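Local coordinates for protein gamma-glutamyl phosphate reductase (Thermotoga maritima, PDB 1O20) that probably catalyses the NADPH-dependent reduction of L-glutamyl 5-phosphate to glutamate semialdehyde, the second step from glutamate towards proline, at residues S209-R214 with S221-N226; G215-I220 with E322-I327. All coordinates share one frame; numbering follows the deposited sequence.

Both contacts use helix 217-226, and their centres lie about 17 Å apart. Along the chain the segments come in the order 209-214, 215-220, 221-226 and 322-327, so the first half of contact 2 sits between the two halves of contact 1. Contact 1 packs the later turns of the helix on the strand just before it, an edge strand of the four-stranded parallel sheet in the Rossmann-like part, which in aldehyde dehydrogenases binds the cofactor and probably does so here. In contact 2 a side chain from the start of the same helix reaches a loop leading into strand 327-333 of the seven-stranded sheet. One helix thus belongs to one domain and touches the other.

Contact 1: S209-R214 with S221-N226; sequences SLVIPR and SFVRDN
Val211 turns one methyl toward helix 217-226, where CG2 lies 4.0 Å from CG1 of Val223. That methyl sits between the backbone N and the carbonyl carbon of its own residue (chi1 -62°), a rotation that directs it at the helix. The backbone of Val211 is hydrogen-bonded to Pro230 and Leu232, and its side chain also rests on Val231. Ile212 faces the other way, toward Ile131 of the neighbouring strand 129-132 and Ile394, while its backbone pairs with Gly130. At Pro213 the chain again looks to the helix and makes the closer contact: ring atom CG stands 3.6 Å from Val223 CG1, and CB comes within 3.9 Å of Val223 CB. Because Val223 CG1 is anti to its backbone N (chi1 157°), this methyl reaches both Pro213 and Val211, while its CG2 touches Pro213 at CB. Val198 of helix 196-201 and Ile132 also pack against Val223. The arrangement is a strand followed by a helix laid on a parallel sheet, as in a Rossmann-like unit, with a short connection from 214 to 216. On the helix side, the amide of Asn226 folds back one turn: ND2 donates to Phe222 O at 2.8 Å, in the carbonyl plane on a lone pair, and lies 3.5 Å above a face of the Phe222 ring. The strand-helix interface itself is purely apolar, so close fit and burial of three aliphatic side chains, rather than directional bonds, probably help to set the spacing of helix and strand.

Contact 2: G215-I220 with E322-I327; sequences GGYGLI and EYLDLI
Tyr217 and Glu322 meet through their polar ends, the hydroxyl OH donating a weak hydrogen bond to Glu322 OE1 at 2.7 Å. The two side chains run at about a right angle, with ring and carboxylate planes 32° apart, and OE1 also comes within 3.2 Å of Tyr217 CE2. With CG anti to its own carbonyl carbon (chi1 -63°), the tyrosine reaches out from the first turn of the helix, just past Gly216 at the N-cap. Glu322 is extended up to its carboxylate, whose other oxygen, OE2, takes the backbone N-H of Gly237, so each carboxylate oxygen has a hydrogen-bond partner. Here the bond joins the four-stranded sheet's part of the aldehyde dehydrogenase fold to that of the seven-stranded sheet, probably the cofactor-binding and catalytic domains, and Cys267 lies against both side chains. With an alanine here the phenol is gone, and Glu322 OE1 would probably lose its hydroxyl partner and Leu324 CD2 the ring it touches. Toward the surface the contact is looser: Leu324 approaches from the opposite direction, and CD2 only grazes Tyr217 CE2 at 4.0 Å. Beyond it the loop bends at Leu326 in an inverse gamma turn, next to the exposed Asp325.

Contact 1: S209-R214 with S221-N226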
ATOM      1  N   SER A 209     -13.339   8.608   9.564  1.00 19.53           N
ATOM      2  CA  SER A 209     -12.925   7.541  10.449  1.00 19.99           C
ATOM      3  C   SER A 209     -11.479   7.096  10.214  1.00 20.22           C
ATOM      4  O   SER A 209     -10.912   6.369  11.030  1.00 18.79           O
ATOM      5  CB  SER A 209     -13.883   6.347  10.273  1.00 20.81           C
ATOM      6  OG  SER A 209     -15.187   6.703  10.785  1.00 24.00           O
ATOM      7  N   LEU A 210     -10.911   7.478   9.070  1.00 19.09           N
ATOM      8  CA  LEU A 210      -9.612   6.996   8.646  1.00 19.79           C
ATOM      9  C   LEU A 210      -9.073   7.931   7.584  1.00 19.20           C
ATOM     10  O   LEU A 210      -9.821   8.391   6.747  1.00 18.56           O
ATOM     11  CB  LEU A 210      -9.734   5.613   8.011  1.00 20.36           C
ATOM     12  CG  LEU A 210      -8.488   4.969   7.414  1.00 21.87           C
ATOM     13  CD1 LEU A 210      -7.437   4.813   8.497  1.00 26.13           C
ATOM     14  CD2 LEU A 210      -8.809   3.611   6.841  1.00 24.73           C
ATOM     15  N   VAL A 211      -7.786   8.208   7.618  1.00 19.95           N
ATOM     16  CA  VAL A 211      -7.111   8.811   6.469  1.00 20.96           C
ATOM     17  C   VAL A 211      -5.939   7.950   6.048  1.00 21.15           C
ATOM     18  O   VAL A 211      -5.295   7.284   6.888  1.00 21.62           O
ATOM     19  CB  VAL A 211      -6.641  10.273   6.678  1.00 21.04           C
ATOM     20  CG1 VAL A 211      -7.791  11.186   6.934  1.00 21.90           C
ATOM     21  CG2 VAL A 211      -5.652  10.383   7.815  1.00 24.00           C
ATOM     22  N   ILE A 212      -5.712   7.932   4.736  1.00 21.07           N
ATOM     23  CA  ILE A 212      -4.657   7.164   4.121  1.00 22.21           C
ATOM     24  C   ILE A 212      -3.948   8.053   3.122  1.00 23.10           C
ATOM     25  O   ILE A 212      -4.455   8.305   2.038  1.00 23.03           O
ATOM     26  CB  ILE A 212      -5.172   5.924   3.383  1.00 22.24           C
ATOM     27  CG1 ILE A 212      -6.079   5.055   4.295  1.00 21.68           C
ATOM     28  CG2 ILE A 212      -3.997   5.144   2.886  1.00 22.89           C
ATOM     29  CD1 ILE A 212      -6.745   3.885   3.555  1.00 22.30           C
ATOM     30  N   PRO A 213      -2.772   8.530   3.493  1.00 24.59           N
ATOM     31  CA  PRO A 213      -1.921   9.277   2.561  1.00 26.03           C
ATOM     32  C   PRO A 213      -1.212   8.357   1.583  1.00 27.05           C
ATOM     33  O   PRO A 213      -0.794   7.297   1.989  1.00 26.85           O
ATOM     34  CB  PRO A 213      -0.900   9.953   3.479  1.00 26.10           C
ATOM     35  CG  PRO A 213      -0.833   9.115   4.701  1.00 25.59           C
ATOM     36  CD  PRO A 213      -2.175   8.422   4.832  1.00 24.73           C
ATOM     37  N   ARG A 214      -1.115   8.752   0.326  1.00 28.32           N
ATOM     38  CA  ARG A 214      -0.393   7.988  -0.689  1.00 30.57           C
ATOM     39  C   ARG A 214       0.486   8.971  -1.460  1.00 31.34           C
ATOM     40  O   ARG A 214       0.159  10.122  -1.538  1.00 32.95           O
ATOM     41  CB  ARG A 214      -1.384   7.309  -1.631  1.00 31.30           C
ATOM     42  CG  ARG A 214      -2.188   6.132  -0.962  1.00 33.34           C
ATOM     43  CD  ARG A 214      -1.291   4.983  -0.499  1.00 36.35           C
ATOM     44  NE  ARG A 214      -0.783   4.218  -1.638  1.00 40.81           N
ATOM     45  CZ  ARG A 214       0.299   3.418  -1.616  1.00 46.59           C
ATOM     46  NH1 ARG A 214       1.026   3.256  -0.507  1.00 47.59           N
ATOM     47  NH2 ARG A 214       0.666   2.770  -2.725  1.00 48.85           N
ATOM     48  N   SER A 221       4.617  11.287   5.938  1.00 31.56           N
ATOM     49  CA  SER A 221       5.160  11.790   7.224  1.00 31.79           C
ATOM     50  C   SER A 221       4.334  12.959   7.809  1.00 31.73           C
ATOM     51  O   SER A 221       3.990  12.977   8.997  1.00 31.55           O
ATOM     52  CB  SER A 221       6.601  12.285   7.023  1.00 32.42           C
ATOM     53  OG  SER A 221       6.671  13.156   5.879  1.00 32.22           O
ATOM     54  N   PHE A 222       4.030  13.938   6.963  1.00 31.20           N
ATOM     55  CA  PHE A 222       3.269  15.097   7.384  1.00 30.83           C
ATOM     56  C   PHE A 222       1.907  14.684   7.926  1.00 29.89           C
ATOM     57  O   PHE A 222       1.499  15.119   9.018  1.00 29.49           O
ATOM     58  CB  PHE A 222       3.060  16.056   6.216  1.00 31.31           C
ATOM     59  CG  PHE A 222       2.344  17.332   6.610  1.00 32.49           C
ATOM     60  CD1 PHE A 222       3.004  18.313   7.338  1.00 33.68           C
ATOM     61  CD2 PHE A 222       1.010  17.535   6.261  1.00 33.54           C
ATOM     62  CE1 PHE A 222       2.340  19.494   7.714  1.00 35.29           C
ATOM     63  CE2 PHE A 222       0.351  18.697   6.627  1.00 34.25           C
ATOM     64  CZ  PHE A 222       1.012  19.684   7.357  1.00 34.20           C
ATOM     65  N   VAL A 223       1.215  13.839   7.155  1.00 29.00           N
ATOM     66  CA  VAL A 223      -0.131  13.421   7.490  1.00 27.68           C
ATOM     67  C   VAL A 223      -0.016  12.602   8.774  1.00 27.35           C
ATOM     68  O   VAL A 223      -0.744  12.837   9.749  1.00 25.94           O
ATOM     69  CB  VAL A 223      -0.801  12.618   6.346  1.00 27.93           C
ATOM     70  CG1 VAL A 223      -1.950  11.721   6.873  1.00 27.40           C
ATOM     71  CG2 VAL A 223      -1.328  13.548   5.260  1.00 27.47           C
ATOM     72  N   ARG A 224       0.925  11.672   8.813  1.00 27.24           N
ATOM     73  CA  ARG A 224       0.998  10.809   9.990  1.00 27.86           C
ATOM     74  C   ARG A 224       1.399  11.582  11.257  1.00 27.97           C
ATOM     75  O   ARG A 224       0.897  11.276  12.317  1.00 27.89           O
ATOM     76  CB  ARG A 224       1.877   9.563   9.788  1.00 27.81           C
ATOM     77  CG  ARG A 224       1.995   8.656  11.069  1.00 26.81           C
ATOM     78  CD  ARG A 224       0.673   8.090  11.581  1.00 28.54           C
ATOM     79  NE  ARG A 224       0.813   7.234  12.767  1.00 27.97           N
ATOM     80  CZ  ARG A 224       0.880   7.678  14.032  1.00 29.03           C
ATOM     81  NH1 ARG A 224       0.803   8.976  14.314  1.00 27.55           N
ATOM     82  NH2 ARG A 224       1.022   6.805  15.022  1.00 29.60           N
ATOM     83  N   ASP A 225       2.267  12.580  11.130  1.00 29.06           N
ATOM     84  CA  ASP A 225       2.743  13.406  12.266  1.00 29.56           C
ATOM     85  C   ASP A 225       1.663  14.296  12.888  1.00 29.15           C
ATOM     86  O   ASP A 225       1.702  14.597  14.081  1.00 29.26           O
ATOM     87  CB  ASP A 225       3.860  14.354  11.795  1.00 30.52           C
ATOM     88  CG  ASP A 225       5.134  13.624  11.407  1.00 33.34           C
ATOM     89  OD1 ASP A 225       6.137  14.287  10.995  1.00 37.21           O
ATOM     90  OD2 ASP A 225       5.222  12.392  11.499  1.00 37.17           O
ATOM     91  N   ASN A 226       0.738  14.763  12.051  1.00 28.10           N
ATOM     92  CA  ASN A 226      -0.225  15.798  12.418  1.00 27.17           C
ATOM     93  C   ASN A 226      -1.711  15.350  12.482  1.00 25.59           C
ATOM     94  O   ASN A 226      -2.562  16.119  12.888  1.00 25.71           O
ATOM     95  CB  ASN A 226      -0.068  16.932  11.406  1.00 27.55           C
ATOM     96  CG  ASN A 226       1.280  17.641  11.531  1.00 28.00           C
ATOM     97  OD1 ASN A 226       1.479  18.444  12.438  1.00 30.83           O
ATOM     98  ND2 ASN A 226       2.196  17.343  10.632  1.00 29.67           N
TER

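Contact 2: G215-I220 with E322-I327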
ATOM      1  N   GLY A 215       1.615   8.542  -1.999  1.00 33.07           N
ATOM      2  CA  GLY A 215       2.539   9.454  -2.680  1.00 33.81           C
ATOM      3  C   GLY A 215       3.856   9.526  -1.929  1.00 34.35           C
ATOM      4  O   GLY A 215       4.201   8.591  -1.207  1.00 34.98           O
ATOM      5  N   GLY A 216       4.570  10.636  -2.074  1.00 35.08           N
ATOM      6  CA  GLY A 216       5.882  10.817  -1.457  1.00 35.29           C
ATOM      7  C   GLY A 216       5.910  10.595   0.041  1.00 35.45           C
ATOM      8  O   GLY A 216       4.869  10.730   0.712  1.00 36.18           O
ATOM      9  N   TYR A 217       7.093  10.287   0.583  1.00 34.65           N
ATOM     10  CA  TYR A 217       7.246  10.141   2.038  1.00 34.34           C
ATOM     11  C   TYR A 217       7.040  11.454   2.816  1.00 33.18           C
ATOM     12  O   TYR A 217       6.673  11.437   3.999  1.00 32.24           O
ATOM     13  CB  TYR A 217       8.604   9.513   2.386  1.00 34.53           C
ATOM     14  CG  TYR A 217       8.747   8.100   1.832  1.00 37.09           C
ATOM     15  CD1 TYR A 217       7.800   7.100   2.144  1.00 38.63           C
ATOM     16  CD2 TYR A 217       9.816   7.763   0.963  1.00 38.23           C
ATOM     17  CE1 TYR A 217       7.921   5.799   1.630  1.00 39.10           C
ATOM     18  CE2 TYR A 217       9.938   6.483   0.439  1.00 37.83           C
ATOM     19  CZ  TYR A 217       8.993   5.498   0.772  1.00 39.82           C
ATOM     20  OH  TYR A 217       9.108   4.220   0.267  1.00 39.72           O
ATOM     21  N   GLY A 218       7.276  12.581   2.159  1.00 32.45           N
ATOM     22  CA  GLY A 218       7.072  13.876   2.783  1.00 32.46           C
ATOM     23  C   GLY A 218       5.615  14.035   3.162  1.00 32.30           C
ATOM     24  O   GLY A 218       5.290  14.362   4.298  1.00 31.76           O
ATOM     25  N   LEU A 219       4.744  13.757   2.203  1.00 31.96           N
ATOM     26  CA  LEU A 219       3.311  13.832   2.416  1.00 32.18           C
ATOM     27  C   LEU A 219       2.808  12.812   3.451  1.00 32.35           C
ATOM     28  O   LEU A 219       1.878  13.120   4.229  1.00 32.14           O
ATOM     29  CB  LEU A 219       2.592  13.642   1.091  1.00 32.41           C
ATOM     30  CG  LEU A 219       1.060  13.645   1.102  1.00 34.02           C
ATOM     31  CD1 LEU A 219       0.490  14.912   1.805  1.00 35.70           C
ATOM     32  CD2 LEU A 219       0.521  13.531  -0.324  1.00 34.57           C
ATOM     33  N   ILE A 220       3.402  11.609   3.457  1.00 32.13           N
ATOM     34  CA  ILE A 220       2.952  10.517   4.350  1.00 31.56           C
ATOM     35  C   ILE A 220       3.364  10.853   5.790  1.00 31.31           C
ATOM     36  O   ILE A 220       2.561  10.744   6.738  1.00 29.88           O
ATOM     37  CB  ILE A 220       3.507   9.112   3.846  1.00 31.94           C
ATOM     38  CG1 ILE A 220       2.726   8.645   2.608  1.00 31.21           C
ATOM     39  CG2 ILE A 220       3.455   8.048   4.947  1.00 30.99           C
ATOM     40  CD1 ILE A 220       3.453   7.637   1.744  1.00 33.07           C
ATOM     41  N   GLU A 322      16.732   3.961   2.089  1.00 20.58           N
ATOM     42  CA  GLU A 322      16.044   3.288   0.985  1.00 21.14           C
ATOM     43  C   GLU A 322      16.388   4.024  -0.305  1.00 20.43           C
ATOM     44  O   GLU A 322      16.058   5.184  -0.467  1.00 19.86           O
ATOM     45  CB  GLU A 322      14.525   3.295   1.201  1.00 21.63           C
ATOM     46  CG  GLU A 322      13.760   2.555   0.111  1.00 24.79           C
ATOM     47  CD  GLU A 322      12.254   2.700   0.225  1.00 26.61           C
ATOM     48  OE1 GLU A 322      11.797   3.835   0.382  1.00 30.37           O
ATOM     49  OE2 GLU A 322      11.521   1.685   0.129  1.00 28.66           O
ATOM     50  N   TYR A 323      17.081   3.351  -1.210  1.00 20.91           N
ATOM     51  CA  TYR A 323      17.550   3.987  -2.433  1.00 20.63           C
ATOM     52  C   TYR A 323      16.431   4.200  -3.473  1.00 21.10           C
ATOM     53  O   TYR A 323      16.461   5.192  -4.173  1.00 21.40           O
ATOM     54  CB  TYR A 323      18.691   3.169  -3.053  1.00 20.47           C
ATOM     55  CG  TYR A 323      19.880   2.939  -2.137  1.00 18.76           C
ATOM     56  CD1 TYR A 323      20.655   3.998  -1.689  1.00 17.07           C
ATOM     57  CD2 TYR A 323      20.229   1.665  -1.719  1.00 16.74           C
ATOM     58  CE1 TYR A 323      21.752   3.784  -0.891  1.00 16.83           C
ATOM     59  CE2 TYR A 323      21.321   1.459  -0.910  1.00 14.84           C
ATOM     60  CZ  TYR A 323      22.077   2.512  -0.496  1.00 15.19           C
ATOM     61  OH  TYR A 323      23.191   2.321   0.320  1.00 13.38           O
ATOM     62  N   LEU A 324      15.479   3.272  -3.589  1.00 21.48           N
ATOM     63  CA  LEU A 324      14.464   3.297  -4.666  1.00 22.17           C
ATOM     64  C   LEU A 324      15.157   3.500  -6.045  1.00 21.96           C
ATOM     65  O   LEU A 324      14.769   4.343  -6.847  1.00 21.77           O
ATOM     66  CB  LEU A 324      13.462   4.426  -4.431  1.00 23.56           C
ATOM     67  CG  LEU A 324      12.047   4.144  -3.839  1.00 26.55           C
ATOM     68  CD1 LEU A 324      11.891   2.798  -3.131  1.00 26.49           C
ATOM     69  CD2 LEU A 324      11.562   5.324  -2.992  1.00 27.10           C
ATOM     70  N   ASP A 325      16.217   2.742  -6.272  1.00 21.07           N
ATOM     71  CA  ASP A 325      17.051   2.889  -7.471  1.00 20.44           C
ATOM     72  C   ASP A 325      17.921   1.655  -7.539  1.00 20.21           C
ATOM     73  O   ASP A 325      17.940   0.843  -6.594  1.00 19.82           O
ATOM     74  CB  ASP A 325      17.906   4.147  -7.309  1.00 20.18           C
ATOM     75  CG  ASP A 325      18.382   4.730  -8.619  1.00 21.08           C
ATOM     76  OD1 ASP A 325      18.260   4.086  -9.700  1.00 16.80           O
ATOM     77  OD2 ASP A 325      18.934   5.841  -8.627  1.00 23.85           O
ATOM     78  N   LEU A 326      18.625   1.493  -8.647  1.00 19.52           N
ATOM     79  CA  LEU A 326      19.529   0.377  -8.839  1.00 19.07           C
ATOM     80  C   LEU A 326      20.815   0.633  -8.079  1.00 18.32           C
ATOM     81  O   LEU A 326      21.891   0.836  -8.659  1.00 17.38           O
ATOM     82  CB  LEU A 326      19.790   0.177 -10.330  1.00 19.75           C
ATOM     83  CG  LEU A 326      18.559  -0.341 -11.052  1.00 22.05           C
ATOM     84  CD1 LEU A 326      18.664  -0.075 -12.572  1.00 24.45           C
ATOM     85  CD2 LEU A 326      18.410  -1.832 -10.750  1.00 23.75           C
ATOM     86  N   ILE A 327      20.671   0.671  -6.758  1.00 18.18           N
ATOM     87  CA  ILE A 327      21.773   0.818  -5.822  1.00 17.06           C
ATOM     88  C   ILE A 327      21.519  -0.222  -4.710  1.00 16.64           C
ATOM     89  O   ILE A 327      20.351  -0.539  -4.373  1.00 15.05           O
ATOM     90  CB  ILE A 327      21.797   2.221  -5.224  1.00 17.38           C
ATOM     91  CG1 ILE A 327      21.803   3.284  -6.312  1.00 18.23           C
ATOM     92  CG2 ILE A 327      23.020   2.391  -4.310  1.00 17.16           C
ATOM     93  CD1 ILE A 327      21.643   4.729  -5.838  1.00 18.91           C
TER